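Local coordinates for protein GTN Reductase (Agrobacterium tumefaciens, PDB 4JIQ) that probably reduces its substrates at a bound FMN, as a flavin-dependent oxidoreductase of the Old Yellow Enzyme-like family, at residues T25-P30 with T354-G359; Q63-V68 with K127-N132; Q187-S192 with P247-V252. One frame throughout, in Å; residues are numbered along the deposited sequence.

Contact 1 of 3, residues T25-P30 with T354-G359. With FMN (flavin mononucleotide), chain B; 1L5 ([(1E)-1-nitroprop-1-en-2-yl]benzene), chain C.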
# COMPACT_ATOMS: atom_id res chain seq x y z
N THR A 25 -1.46 8.39 -1.02
CA THR A 25 -1.79 9.28 0.10
C THR A 25 -1.91 10.72 -0.39
O THR A 25 -1.00 11.23 -1.04
CB THR A 25 -0.72 9.20 1.20
OG1 THR A 25 -0.83 7.94 1.88
CG2 THR A 25 -0.90 10.33 2.21
N ARG A 26 -3.02 11.37 -0.07
CA ARG A 26 -3.24 12.75 -0.52
C ARG A 26 -3.34 13.72 0.64
O ARG A 26 -3.28 14.94 0.45
CB ARG A 26 -4.50 12.85 -1.38
CG ARG A 26 -4.61 11.77 -2.44
CD ARG A 26 -3.43 11.83 -3.40
NE ARG A 26 -3.24 13.19 -3.90
CZ ARG A 26 -3.83 13.68 -4.98
NH1 ARG A 26 -3.60 14.93 -5.36
NH2 ARG A 26 -4.66 12.92 -5.69
N ASN A 27 -3.49 13.18 1.85
CA ASN A 27 -3.63 13.99 3.06
C ASN A 27 -4.81 14.95 2.98
O ASN A 27 -4.66 16.16 3.18
CB ASN A 27 -2.34 14.75 3.35
CG ASN A 27 -1.15 13.83 3.55
OD1 ASN A 27 -0.38 13.59 2.62
ND2 ASN A 27 -1.00 13.31 4.76
N ARG A 28 -6.00 14.41 2.70
CA ARG A 28 -7.18 15.26 2.53
C ARG A 28 -8.39 14.73 3.30
O ARG A 28 -9.53 14.93 2.87
CB ARG A 28 -7.50 15.41 1.04
CG ARG A 28 -7.37 16.83 0.52
CD ARG A 28 -6.94 16.86 -0.94
NE ARG A 28 -5.58 16.36 -1.11
CZ ARG A 28 -4.74 16.77 -2.05
NH1 ARG A 28 -5.12 17.69 -2.92
NH2 ARG A 28 -3.52 16.25 -2.12
N SER A 29 -8.13 14.07 4.42
CA SER A 29 -9.20 13.57 5.29
C SER A 29 -8.96 14.00 6.74
O SER A 29 -8.49 13.21 7.56
CB SER A 29 -9.29 12.05 5.21
OG SER A 29 -9.67 11.63 3.91
N PRO A 30 -9.29 15.26 7.06
CA PRO A 30 -9.12 15.81 8.41
C PRO A 30 -9.91 15.01 9.45
O PRO A 30 -11.07 14.68 9.20
CB PRO A 30 -9.70 17.22 8.29
CG PRO A 30 -9.54 17.56 6.85
CD PRO A 30 -9.78 16.28 6.11
N THR A 354 0.54 20.08 -5.55
CA THR A 354 -0.79 19.76 -5.04
C THR A 354 -1.00 18.29 -4.68
O THR A 354 -2.12 17.85 -4.46
CB THR A 354 -1.90 20.23 -6.00
OG1 THR A 354 -1.53 19.94 -7.35
CG2 THR A 354 -2.15 21.72 -5.85
N PHE A 355 0.09 17.53 -4.62
CA PHE A 355 0.02 16.11 -4.28
C PHE A 355 -0.47 15.85 -2.85
O PHE A 355 -1.26 14.94 -2.62
CB PHE A 355 1.38 15.43 -4.47
CG PHE A 355 1.66 15.02 -5.89
CD1 PHE A 355 0.84 15.44 -6.93
CD2 PHE A 355 2.74 14.20 -6.19
CE1 PHE A 355 1.10 15.06 -8.24
CE2 PHE A 355 3.01 13.81 -7.49
CZ PHE A 355 2.19 14.24 -8.52
N TYR A 356 0.01 16.66 -1.90
CA TYR A 356 -0.33 16.47 -0.49
C TYR A 356 -1.01 17.70 0.10
O TYR A 356 -0.59 18.83 -0.15
CB TYR A 356 0.91 16.14 0.33
CG TYR A 356 1.77 15.04 -0.24
CD1 TYR A 356 1.42 13.71 -0.07
CD2 TYR A 356 2.93 15.33 -0.95
CE1 TYR A 356 2.21 12.69 -0.58
CE2 TYR A 356 3.72 14.32 -1.47
CZ TYR A 356 3.35 13.01 -1.28
OH TYR A 356 4.13 12.00 -1.80
N GLY A 357 -2.04 17.48 0.90
CA GLY A 357 -2.76 18.55 1.56
C GLY A 357 -3.50 19.46 0.59
O GLY A 357 -3.28 19.43 -0.62
N GLY A 358 -4.38 20.29 1.14
CA GLY A 358 -5.13 21.25 0.35
C GLY A 358 -6.58 20.84 0.12
O GLY A 358 -7.17 20.12 0.92
N GLY A 359 -7.14 21.31 -0.99
CA GLY A 359 -8.54 21.05 -1.30
C GLY A 359 -8.77 20.44 -2.67
O GLY A 359 -8.05 19.53 -3.09
N1 FMN B . 2.54 3.88 -2.09
C2 FMN B . 1.86 3.11 -1.16
O2 FMN B . 2.07 1.90 -1.07
N3 FMN B . 0.93 3.71 -0.33
C4 FMN B . 0.67 5.06 -0.42
O4 FMN B . -0.17 5.57 0.32
C4A FMN B . 1.37 5.83 -1.35
N5 FMN B . 1.15 7.19 -1.46
C5A FMN B . 1.73 7.93 -2.47
C6 FMN B . 1.39 9.27 -2.64
C7 FMN B . 1.97 10.01 -3.66
C7M FMN B . 1.59 11.45 -3.85
C8 FMN B . 2.89 9.42 -4.52
C8M FMN B . 3.52 10.22 -5.63
C9 FMN B . 3.24 8.08 -4.35
C9A FMN B . 2.65 7.32 -3.33
N10 FMN B . 2.95 5.98 -3.15
C10 FMN B . 2.30 5.24 -2.18
C1' FMN B . 3.67 5.20 -4.21
C2' FMN B . 2.78 4.93 -5.41
O2' FMN B . 1.72 4.08 -5.04
C3' FMN B . 3.57 4.26 -6.53
O3' FMN B . 4.40 3.25 -5.99
C4' FMN B . 4.43 5.22 -7.34
O4' FMN B . 5.26 6.05 -6.55
C5' FMN B . 3.55 6.08 -8.24
O5' FMN B . 4.32 6.43 -9.36
P FMN B . 4.18 5.53 -10.68
O1P FMN B . 2.87 5.83 -11.38
O2P FMN B . 4.24 4.08 -10.30
O3P FMN B . 5.32 5.89 -11.59
C1 1L5 C . 3.40 7.41 1.67
C2 1L5 C . 3.72 8.86 1.92
C3 1L5 C . 4.80 9.45 1.27
C4 1L5 C . 5.12 10.79 1.48
C5 1L5 C . 4.35 11.56 2.33
C6 1L5 C . 3.26 10.97 2.97
C7 1L5 C . 2.94 9.63 2.76
C8 1L5 C . 4.34 6.65 1.10
O1 1L5 C . 4.59 5.09 -0.31
N 1L5 C . 4.22 5.43 0.80
O 1L5 C . 3.70 4.43 1.63
C 1L5 C . 2.08 6.80 2.04

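Contact 2 of 3, residues Q63-V68 with K127-N132. With 1L5 ([(1E)-1-nitroprop-1-en-2-yl]benzene), chain C.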
# COMPACT_ATOMS: atom_id res chain seq x y z
N GLN A 63 -0.85 5.43 12.66
CA GLN A 63 -0.81 6.70 11.94
C GLN A 63 0.59 7.31 11.96
O GLN A 63 1.30 7.23 12.96
CB GLN A 63 -1.81 7.70 12.53
CG GLN A 63 -3.24 7.54 12.05
CD GLN A 63 -3.48 8.15 10.68
OE1 GLN A 63 -2.54 8.54 9.98
NE2 GLN A 63 -4.75 8.22 10.28
N GLY A 64 0.97 7.93 10.85
CA GLY A 64 2.27 8.55 10.74
C GLY A 64 2.27 9.90 10.05
O GLY A 64 3.32 10.52 9.91
N TYR A 65 1.10 10.34 9.59
CA TYR A 65 0.97 11.64 8.93
C TYR A 65 -0.37 12.30 9.26
O TYR A 65 -1.33 11.63 9.64
CB TYR A 65 1.13 11.51 7.42
CG TYR A 65 2.37 10.76 6.99
CD1 TYR A 65 3.59 11.42 6.86
CD2 TYR A 65 2.34 9.40 6.71
CE1 TYR A 65 4.73 10.75 6.47
CE2 TYR A 65 3.47 8.72 6.32
CZ TYR A 65 4.67 9.39 6.20
OH TYR A 65 5.80 8.71 5.82
N ALA A 66 -0.44 13.62 9.11
CA ALA A 66 -1.66 14.37 9.40
C ALA A 66 -2.70 14.27 8.27
O ALA A 66 -2.34 14.13 7.10
CB ALA A 66 -1.34 15.83 9.69
N ASP A 67 -3.97 14.33 8.65
CA ASP A 67 -5.11 14.29 7.72
C ASP A 67 -5.21 13.02 6.88
O ASP A 67 -5.66 13.06 5.74
CB ASP A 67 -5.11 15.53 6.81
CG ASP A 67 -5.50 16.79 7.55
OD1 ASP A 67 -5.95 16.68 8.71
OD2 ASP A 67 -5.37 17.89 6.97
N VAL A 68 -4.80 11.90 7.46
CA VAL A 68 -4.88 10.61 6.78
C VAL A 68 -6.06 9.78 7.30
O VAL A 68 -6.19 9.56 8.50
CB VAL A 68 -3.56 9.82 6.92
CG1 VAL A 68 -3.76 8.35 6.54
CG2 VAL A 68 -2.47 10.46 6.08
N LYS A 127 10.78 12.47 7.62
CA LYS A 127 9.90 13.61 7.86
C LYS A 127 8.43 13.20 7.99
O LYS A 127 8.03 12.12 7.55
CB LYS A 127 10.06 14.65 6.75
CG LYS A 127 11.29 15.53 6.89
CD LYS A 127 11.17 16.44 8.09
CE LYS A 127 12.31 17.46 8.13
NZ LYS A 127 12.06 18.53 9.14
N THR A 128 7.63 14.09 8.58
CA THR A 128 6.23 13.82 8.88
C THR A 128 5.40 15.08 8.64
O THR A 128 5.93 16.19 8.71
CB THR A 128 6.07 13.40 10.36
OG1 THR A 128 6.90 12.27 10.64
CG2 THR A 128 4.63 13.06 10.69
N TYR A 129 4.12 14.91 8.33
CA TYR A 129 3.18 16.03 8.30
C TYR A 129 2.50 16.15 9.66
O TYR A 129 1.82 15.22 10.10
CB TYR A 129 2.10 15.81 7.24
CG TYR A 129 2.61 15.60 5.83
CD1 TYR A 129 3.04 14.35 5.41
CD2 TYR A 129 2.63 16.64 4.91
CE1 TYR A 129 3.49 14.14 4.13
CE2 TYR A 129 3.08 16.44 3.62
CZ TYR A 129 3.51 15.19 3.24
OH TYR A 129 3.97 14.98 1.96
N ILE A 130 2.68 17.28 10.32
CA ILE A 130 2.01 17.53 11.59
C ILE A 130 1.15 18.78 11.53
O ILE A 130 1.65 19.89 11.35
CB ILE A 130 3.01 17.62 12.76
CG1 ILE A 130 3.53 16.23 13.11
CG2 ILE A 130 2.36 18.25 13.97
CD1 ILE A 130 5.02 16.08 13.01
N ILE A 131 -0.16 18.60 11.69
CA ILE A 131 -1.08 19.72 11.58
C ILE A 131 -0.96 20.65 12.78
O ILE A 131 -0.70 20.21 13.91
CB ILE A 131 -2.54 19.26 11.37
CG1 ILE A 131 -3.17 20.01 10.20
CG2 ILE A 131 -3.36 19.44 12.64
CD1 ILE A 131 -2.52 19.72 8.87
N ASN A 132 -1.13 21.95 12.53
CA ASN A 132 -0.91 22.98 13.53
C ASN A 132 -2.19 23.76 13.84
O ASN A 132 -2.44 24.81 13.25
CB ASN A 132 0.22 23.91 13.07
CG ASN A 132 0.59 24.97 14.10
OD1 ASN A 132 -0.17 25.26 15.02
ND2 ASN A 132 1.77 25.56 13.94
C1 1L5 C . 3.40 7.41 1.67
C2 1L5 C . 3.72 8.86 1.92
C3 1L5 C . 4.80 9.45 1.27
C4 1L5 C . 5.12 10.79 1.48
C5 1L5 C . 4.35 11.56 2.33
C6 1L5 C . 3.26 10.97 2.97
C7 1L5 C . 2.94 9.63 2.76
C8 1L5 C . 4.34 6.65 1.10
O1 1L5 C . 4.59 5.09 -0.31
N 1L5 C . 4.22 5.43 0.80
O 1L5 C . 3.70 4.43 1.63
C 1L5 C . 2.08 6.80 2.04

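Contact 3 of 3, residues Q187-S192 with P247-V252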
# COMPACT_ATOMS: atom_id res chain seq x y z
N GLN A 187 10.10 -2.93 8.51
CA GLN A 187 11.04 -2.72 9.60
C GLN A 187 11.46 -4.04 10.24
O GLN A 187 12.59 -4.17 10.71
CB GLN A 187 10.45 -1.76 10.64
CG GLN A 187 10.34 -0.33 10.14
CD GLN A 187 9.41 0.51 11.00
OE1 GLN A 187 9.23 0.24 12.19
NE2 GLN A 187 8.79 1.51 10.39
N PHE A 188 10.55 -5.01 10.25
CA PHE A 188 10.85 -6.35 10.74
C PHE A 188 11.67 -7.13 9.72
O PHE A 188 12.58 -7.87 10.07
CB PHE A 188 9.56 -7.13 11.05
CG PHE A 188 9.06 -6.92 12.45
CD1 PHE A 188 9.58 -7.66 13.50
CD2 PHE A 188 8.06 -6.00 12.72
CE1 PHE A 188 9.12 -7.48 14.79
CE2 PHE A 188 7.60 -5.81 14.01
CZ PHE A 188 8.13 -6.55 15.04
N LEU A 189 11.33 -6.95 8.44
CA LEU A 189 11.95 -7.71 7.36
C LEU A 189 13.42 -7.39 7.15
O LEU A 189 14.25 -8.29 7.05
CB LEU A 189 11.20 -7.48 6.04
CG LEU A 189 10.07 -8.45 5.69
CD1 LEU A 189 9.62 -8.21 4.26
CD2 LEU A 189 10.52 -9.89 5.87
N LYS A 190 13.74 -6.10 7.07
CA LYS A 190 15.08 -5.67 6.70
C LYS A 190 16.06 -5.64 7.87
O LYS A 190 15.67 -5.38 9.01
CB LYS A 190 15.04 -4.31 6.00
CG LYS A 190 13.84 -4.14 5.07
CD LYS A 190 14.26 -4.00 3.62
CE LYS A 190 13.05 -3.70 2.75
NZ LYS A 190 13.42 -3.36 1.35
N SER A 191 17.33 -5.90 7.57
CA SER A 191 18.37 -6.02 8.59
C SER A 191 18.67 -4.73 9.36
O SER A 191 18.88 -4.76 10.57
CB SER A 191 19.66 -6.55 7.96
OG SER A 191 19.44 -7.82 7.36
N SER A 192 18.70 -3.60 8.66
CA SER A 192 19.10 -2.33 9.27
C SER A 192 18.17 -1.87 10.40
O SER A 192 18.59 -1.17 11.32
CB SER A 192 19.21 -1.23 8.21
OG SER A 192 17.93 -0.81 7.77
N PRO A 247 17.59 -13.33 -1.23
CA PRO A 247 17.22 -14.53 -0.46
C PRO A 247 16.08 -14.24 0.52
O PRO A 247 15.26 -15.12 0.77
CB PRO A 247 18.50 -14.87 0.31
CG PRO A 247 19.60 -14.11 -0.37
CD PRO A 247 18.95 -12.87 -0.89
N LEU A 248 16.05 -13.02 1.05
CA LEU A 248 15.00 -12.61 1.98
C LEU A 248 13.64 -12.56 1.30
O LEU A 248 12.68 -13.15 1.79
CB LEU A 248 15.34 -11.25 2.60
CG LEU A 248 14.20 -10.50 3.29
CD1 LEU A 248 13.69 -11.24 4.53
CD2 LEU A 248 14.64 -9.09 3.64
N TYR A 249 13.55 -11.87 0.17
CA TYR A 249 12.28 -11.71 -0.54
C TYR A 249 11.83 -12.95 -1.32
O TYR A 249 10.63 -13.17 -1.49
CB TYR A 249 12.29 -10.46 -1.42
CG TYR A 249 11.96 -9.21 -0.65
CD1 TYR A 249 12.95 -8.47 -0.01
CD2 TYR A 249 10.64 -8.78 -0.52
CE1 TYR A 249 12.64 -7.34 0.71
CE2 TYR A 249 10.33 -7.65 0.19
CZ TYR A 249 11.33 -6.93 0.81
OH TYR A 249 11.02 -5.80 1.53
N ASN A 250 12.78 -13.76 -1.79
CA ASN A 250 12.44 -15.03 -2.43
C ASN A 250 11.81 -16.00 -1.42
O ASN A 250 10.96 -16.81 -1.78
CB ASN A 250 13.66 -15.68 -3.09
CG ASN A 250 13.89 -15.19 -4.51
OD1 ASN A 250 13.56 -14.06 -4.85
ND2 ASN A 250 14.45 -16.06 -5.35
N TYR A 251 12.24 -15.90 -0.17
CA TYR A 251 11.68 -16.73 0.89
C TYR A 251 10.26 -16.28 1.25
O TYR A 251 9.39 -17.11 1.51
CB TYR A 251 12.56 -16.69 2.14
CG TYR A 251 11.93 -17.37 3.33
CD1 TYR A 251 11.95 -18.76 3.44
CD2 TYR A 251 11.30 -16.64 4.32
CE1 TYR A 251 11.36 -19.39 4.51
CE2 TYR A 251 10.71 -17.27 5.40
CZ TYR A 251 10.74 -18.64 5.49
OH TYR A 251 10.16 -19.28 6.57
N VAL A 252 10.05 -14.97 1.29
CA VAL A 252 8.74 -14.42 1.62
C VAL A 252 7.64 -14.87 0.65
O VAL A 252 6.57 -15.29 1.08
CB VAL A 252 8.79 -12.87 1.75
CG1 VAL A 252 7.40 -12.30 1.93
CG2 VAL A 252 9.69 -12.47 2.92

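Contact 1 of 3, residues T25-P30 with T354-G359
The guanidinium of R28 is ringed on one face and along its edge by backbone carbonyls of the 354-359 loop: G357 O sits over the centre of that face, while T354 O and G359 O lie in its plane at the edge. R28 NH2 donates to T354 O at 3.2 Å, and the bond from R28 NH1 to G359 O is weak. Side-on, NE and NH2 of R28 also both grip R26 O, with NH2 on a lone pair in the carbonyl plane. G357 N gives that oxygen a third bond, 2.9 Å to R26 O, so this one carbonyl ties both arginine and opposing backbone together.

R26 meets F355 O edge-on. Its NE points nearly straight at F355 O (2.9 Å, 173°) and uses a lone pair in the carbonyl plane; bends at chi2 and chi3 fold the chain back to reach it. The Y356 ring has N27 OD1 at its edge, 3.2 Å from Y356 CD1, the amide turned 60° from the ring, while N27 ND2 bonds to A66 O. Toward the cofactor, T25 N donates to FMN N5 at 2.9 Å. Y356 OH lies 3.3 Å from FMN C7M, a flavin methyl.

The arrangement thus joins a flavin-binding loop of the TIM barrel to the C-terminal tail: the loop 25-30 follows strand 19-21 and precedes helix 36-43, the loop 354-359 comes after helix 337-343, and R26 and F355 rest against helix 329-333.

Contact 2 of 3, residues Q63-V68 with K127-N132
Y65 and Y129 come together obliquely, their ring planes 65° apart and their centroids separated by 5.7 Å. The closest approach is from Y65 CD1 to Y129 CD1, at 3.3 Å, and it falls at the edge of the Y129 ring, in its plane. Both rings also meet the nitroalkene 1L5, each differently: the phenyl of the ligand lies over one face of Y65, with C6 of 1L5 above the ring centre, whereas Y129 offers its edge and brings Y129 CE1 to 3.3 Å from C5 of 1L5. One aromatic therefore covers the phenyl end of the ligand and the other borders it. Y65 OH is hydrogen-bonded to Y183 OH, which helps to fix the covering ring.

Beside the rings, A66 points its methyl at the opposing loop, and A66 CB lies 4.0 Å from I131 CB, in a poorly ordered residue. A66 N makes a weak hydrogen bond to Y129 O. In T128 the branch set anti to the backbone N, CG2, is the one that meets G64 O.

These loops form part of the wall of the ligand pocket, at the C-terminal ends of the barrel strands. The loop 63-68 lies between strand 50-57 and helix 74-89, and the segment 127-132 starts on strand 127-128, which pairs antiparallel with strand 140-141.

Contact 3 of 3, residues Q187-S192 with P247-V252
Apolar contacts carry most of this interface, and L189 is at their centre. Its two methyls part company: L189 CD2 meets L248 CD1 at 3.7 Å and V252 CG2 at 4.0 Å, whereas L189 CD1 turns to the phenol end of Y249, 4.1 Å from Y249 CZ. L189 and V252 reach toward each other tip to tip, while L248 comes across L189 at a slant. With CG anti to its backbone N (chi1 164°), L248 extends from its helix far enough to place L248 CD2 3.5 Å from L189 O. That carbonyl, near the end of helix 184-189, receives a hydrogen bond from R207 NH1. L211 of helix 209-222 touches both L189 and V252, and so extends the same apolar cluster. Y249 and N250 also touch F289 of helix 286-295.

The setting is a TIM barrel, in which helices surround the closed parallel sheet. Helix 245-257 belongs to that helical layer and comes in sequence between strands 227-231 and 263-267; helix 184-189 is a short one that comes after strand 174-178 and before helix 209-222. The contact therefore joins the end of a short helix, and the turn leaving it, to the flank of a longer one.

Polar ends enter through K190, the first residue to leave helical geometry. Its chain runs at about a right angle to Y249, bringing K190 CE to 3.2 Å from Y249 OH. K190 NZ lies 3.4 Å from Y249 OH, but at an angle too poor for a hydrogen bond; the ammonium is instead bonded to P233 O, with E186 as a long, weak ionic partner.

All three contacts belong to one TIM barrel. Contacts 1 and 2 are neighbours, their centres 11 Å apart on the same side of the chain's centre, and both touch 1L5; they are joined directly by a probable hydrogen bond from S29 N to D67 O. Contact 3 lies on the opposite side of that centre from contact 1, about 32 Å away between centres, and 28 Å from contact 2. Along the chain, contact 1 encloses the other two, and contact 2 closes before contact 3 opens. Loops from early and late in the sequence thus converge around the ligand, while contact 3 joins a short helix after strand 174-178 to helix 245-257.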